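Local coordinates for protein uracil-dna glycosylase (Deinococcus radiodurans, PDB 4UQM) that belongs to the uracil-DNA glycosylase superfamily and is built as an alpha/beta fold round a central four-stranded parallel sheet, at residues Thr44-Gln49 with Gln156-Glu161. The protein carries 1 engineered substitution. Numbering follows the deposited sequence. Where two conformers were deposited one is given.
Sequences TDFLRQ and QGKGWE
Phe46 and Leu47, neighbours on helix 38-53, reach across to Lys158, in the loop before helix 160-172, and Trp160, its first residue. The tight part is formed by Leu47 and the buried Trp160: CD1 of Leu47 comes to 3.5 Å from CZ2 of Trp160, and it is also near the indole NE1, at 3.9 Å. The methyl approaches the indole obliquely. The polar N-H of that ring is satisfied by a hydrogen bond to Thr146 OG1, and Leu47 also touches Thr146 and His155. Toward solvent the contact changes character. In the conformer given, CD of the exposed Lys158 sits over one face of the Phe46 ring, offset toward the rim and 4.2 Å from the centroid in a CH-pi contact; the neighbouring methylenes come near CE2 and CZ, with CG of Lys158 3.6 Å from CE2 of Phe46. Swinging the benzyl group anti to the backbone N (chi1 166°) sends the Phe46 ring out to meet the lysine. Lys158 was modelled in two conformers, consistent with a looser outer side, whereas Phe46 is further framed by an edge-to-face contact with His155. No hydrogen bond crosses between the segments. From the loop, Gly157 N donates to Glu161 OE2 (2.9 Å) on its syn side, somewhat out of the carboxylate plane, tying the turn to the helix it precedes. Gly159 occupies the N-cap position with backbone angles (phi 122°) that by themselves call for glycine. An N-terminal helix is thus packed against the loop and first turn of helix 160-172 in the UDG-like alpha/beta fold.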
ATOM      1  N   THR A  44      -7.031   3.380  17.974  1.00 19.50           N
ATOM      2  CA  THR A  44      -7.752   4.637  17.690  1.00 20.93           C
ATOM      3  C   THR A  44      -7.520   5.690  18.787  1.00 20.32           C
ATOM      4  O   THR A  44      -7.239   6.872  18.521  1.00 20.30           O
ATOM      5  CB  THR A  44      -9.235   4.338  17.468  1.00 21.80           C
ATOM      6  OG1 THR A  44      -9.375   3.524  16.301  1.00 23.24           O
ATOM      7  CG2 THR A  44     -10.034   5.607  17.288  1.00 23.68           C
ATOM      8  N   ASP A  45      -7.554   5.243  20.038  1.00 20.16           N
ATOM      9  CA  ASP A  45      -7.371   6.178  21.161  1.00 21.27           C
ATOM     10  C   ASP A  45      -5.961   6.745  21.137  1.00 20.54           C
ATOM     11  O   ASP A  45      -5.751   7.927  21.402  1.00 20.64           O
ATOM     12  CB  ASP A  45      -7.609   5.503  22.514  1.00 22.19           C
ATOM     13  CG  ASP A  45      -9.063   5.289  22.823  1.00 25.79           C
ATOM     14  OD1 ASP A  45      -9.958   5.898  22.196  1.00 30.13           O
ATOM     15  OD2 ASP A  45      -9.289   4.484  23.715  1.00 31.19           O
ATOM     16  N   PHE A  46      -4.985   5.899  20.819  1.00 19.79           N
ATOM     17  CA  PHE A  46      -3.599   6.385  20.724  1.00 19.58           C
ATOM     18  C   PHE A  46      -3.456   7.401  19.598  1.00 18.29           C
ATOM     19  O   PHE A  46      -2.812   8.424  19.758  1.00 18.54           O
ATOM     20  CB  PHE A  46      -2.660   5.175  20.518  1.00 21.37           C
ATOM     21  CG  PHE A  46      -1.246   5.534  20.060  1.00 21.38           C
ATOM     22  CD1 PHE A  46      -0.356   6.154  20.923  1.00 25.20           C
ATOM     23  CD2 PHE A  46      -0.883   5.343  18.743  1.00 22.99           C
ATOM     24  CE1 PHE A  46       0.971   6.482  20.456  1.00 25.11           C
ATOM     25  CE2 PHE A  46       0.425   5.661  18.275  1.00 23.66           C
ATOM     26  CZ  PHE A  46       1.294   6.260  19.153  1.00 24.32           C
ATOM     27  N   LEU A  47      -4.043   7.111  18.453  1.00 16.68           N
ATOM     28  CA  LEU A  47      -3.951   8.019  17.309  1.00 17.96           C
ATOM     29  C   LEU A  47      -4.657   9.356  17.595  1.00 17.53           C
ATOM     30  O   LEU A  47      -4.185  10.372  17.173  1.00 17.78           O
ATOM     31  CB  LEU A  47      -4.547   7.379  16.035  1.00 17.56           C
ATOM     32  CG  LEU A  47      -3.726   6.194  15.548  1.00 18.98           C
ATOM     33  CD1 LEU A  47      -4.417   5.629  14.347  1.00 20.64           C
ATOM     34  CD2 LEU A  47      -2.264   6.561  15.259  1.00 19.91           C
ATOM     35  N   ARG A  48      -5.773   9.351  18.320  1.00 17.55           N
ATOM     36  CA  ARG A  48      -6.384  10.610  18.707  1.00 19.49           C
ATOM     37  C   ARG A  48      -5.458  11.477  19.591  1.00 19.64           C
ATOM     38  O   ARG A  48      -5.314  12.670  19.390  1.00 20.30           O
ATOM     39  CB  ARG A  48      -7.713  10.335  19.374  1.00 19.84           C
ATOM     40  CG  ARG A  48      -8.746   9.821  18.385  1.00 21.02           C
ATOM     41  CD  ARG A  48      -9.967   9.274  19.112  1.00 22.29           C
ATOM     42  NE  ARG A  48     -10.921   8.699  18.172  1.00 22.61           N
ATOM     43  CZ  ARG A  48     -12.063   8.107  18.516  1.00 23.59           C
ATOM     44  NH1 ARG A  48     -12.429   8.000  19.801  1.00 26.48           N
ATOM     45  NH2 ARG A  48     -12.830   7.585  17.566  1.00 24.56           N
ATOM     46  N   GLN A  49      -4.763  10.836  20.516  1.00 19.40           N
ATOM     47  CA  GLN A  49      -3.773  11.544  21.339  1.00 19.62           C
ATOM     48  C   GLN A  49      -2.629  12.060  20.499  1.00 19.10           C
ATOM     49  O   GLN A  49      -2.170  13.214  20.665  1.00 20.18           O
ATOM     50  CB  GLN A  49      -3.226  10.623  22.443  1.00 20.86           C
ATOM     51  CG  GLN A  49      -4.074  10.494  23.680  1.00 22.49           C
ATOM     52  CD  GLN A  49      -3.996  11.774  24.527  1.00 23.65           C
ATOM     53  OE1 GLN A  49      -3.194  12.668  24.255  1.00 24.17           O
ATOM     54  NE2 GLN A  49      -4.823  11.870  25.478  1.00 26.36           N
ATOM     55  N   GLN A 156       4.970   2.455  14.272  1.00 17.42           N
ATOM     56  CA  GLN A 156       5.158   1.009  14.314  1.00 17.81           C
ATOM     57  C   GLN A 156       4.808   0.458  15.696  1.00 19.29           C
ATOM     58  O   GLN A 156       5.079   1.084  16.714  1.00 20.89           O
ATOM     59  CB  GLN A 156       6.597   0.665  13.853  1.00 19.05           C
ATOM     60  CG  GLN A 156       6.924  -0.801  13.660  1.00 20.46           C
ATOM     61  CD  GLN A 156       7.118  -1.532  14.934  1.00 22.75           C
ATOM     62  OE1 GLN A 156       7.545  -0.966  15.946  1.00 24.68           O
ATOM     63  NE2 GLN A 156       6.797  -2.806  14.920  1.00 25.63           N
ATOM     64  N   GLY A 157       4.198  -0.717  15.713  1.00 19.02           N
ATOM     65  CA  GLY A 157       4.025  -1.446  16.954  1.00 20.64           C
ATOM     66  C   GLY A 157       2.945  -0.898  17.897  1.00 21.29           C
ATOM     67  O   GLY A 157       2.992  -1.127  19.098  1.00 24.82           O
ATOM     68  N   LYS A 158       1.953  -0.205  17.325  1.00 20.63           N
ATOM     69  CA  LYS A 158       0.874   0.457  18.077  0.50 21.22           C
ATOM     70  C   LYS A 158      -0.505  -0.091  17.756  1.00 21.66           C
ATOM     71  O   LYS A 158      -1.500   0.437  18.263  1.00 23.47           O
ATOM     72  CB  LYS A 158       0.890   1.939  17.717  0.50 21.30           C
ATOM     73  CG  LYS A 158       2.229   2.616  17.949  0.50 21.92           C
ATOM     74  CD  LYS A 158       2.609   2.531  19.407  0.50 23.66           C
ATOM     75  CE  LYS A 158       3.849   3.324  19.732  0.50 23.70           C
ATOM     76  NZ  LYS A 158       4.226   2.978  21.149  0.50 28.99           N
ATOM     77  N   GLY A 159      -0.587  -1.146  16.956  1.00 19.93           N
ATOM     78  CA  GLY A 159      -1.829  -1.765  16.596  1.00 20.86           C
ATOM     79  C   GLY A 159      -2.126  -1.839  15.143  1.00 18.73           C
ATOM     80  O   GLY A 159      -2.934  -2.670  14.728  1.00 20.91           O
ATOM     81  N   TRP A 160      -1.460  -1.026  14.303  1.00 18.10           N
ATOM     82  CA  TRP A 160      -1.780  -1.108  12.890  1.00 17.02           C
ATOM     83  C   TRP A 160      -1.476  -2.474  12.289  1.00 17.85           C
ATOM     84  O   TRP A 160      -2.139  -2.916  11.345  1.00 17.89           O
ATOM     85  CB  TRP A 160      -1.006  -0.058  12.057  1.00 16.25           C
ATOM     86  CG  TRP A 160      -1.597   1.307  12.055  1.00 15.80           C
ATOM     87  CD1 TRP A 160      -1.016   2.481  12.503  1.00 15.24           C
ATOM     88  CD2 TRP A 160      -2.885   1.657  11.580  1.00 15.16           C
ATOM     89  NE1 TRP A 160      -1.888   3.537  12.307  1.00 15.70           N
ATOM     90  CE2 TRP A 160      -3.042   3.044  11.753  1.00 15.23           C
ATOM     91  CE3 TRP A 160      -3.945   0.930  11.021  1.00 16.68           C
ATOM     92  CZ2 TRP A 160      -4.227   3.698  11.397  1.00 16.53           C
ATOM     93  CZ3 TRP A 160      -5.118   1.584  10.669  1.00 17.19           C
ATOM     94  CH2 TRP A 160      -5.234   2.951  10.850  1.00 17.10           C
ATOM     95  N   GLU A 161      -0.404  -3.101  12.766  1.00 17.43           N
ATOM     96  CA  GLU A 161       0.008  -4.378  12.171  1.00 18.36           C
ATOM     97  C   GLU A 161      -1.039  -5.448  12.286  1.00 18.74           C
ATOM     98  O   GLU A 161      -1.179  -6.245  11.354  1.00 17.89           O
ATOM     99  CB  GLU A 161       1.321  -4.870  12.792  1.00 18.35           C
ATOM    100  CG  GLU A 161       2.538  -4.008  12.469  1.00 19.45           C
ATOM    101  CD  GLU A 161       2.758  -2.787  13.353  1.00 18.79           C
ATOM    102  OE1 GLU A 161       1.883  -2.448  14.208  1.00 19.12           O
ATOM    103  OE2 GLU A 161       3.861  -2.171  13.212  1.00 18.23           O
TER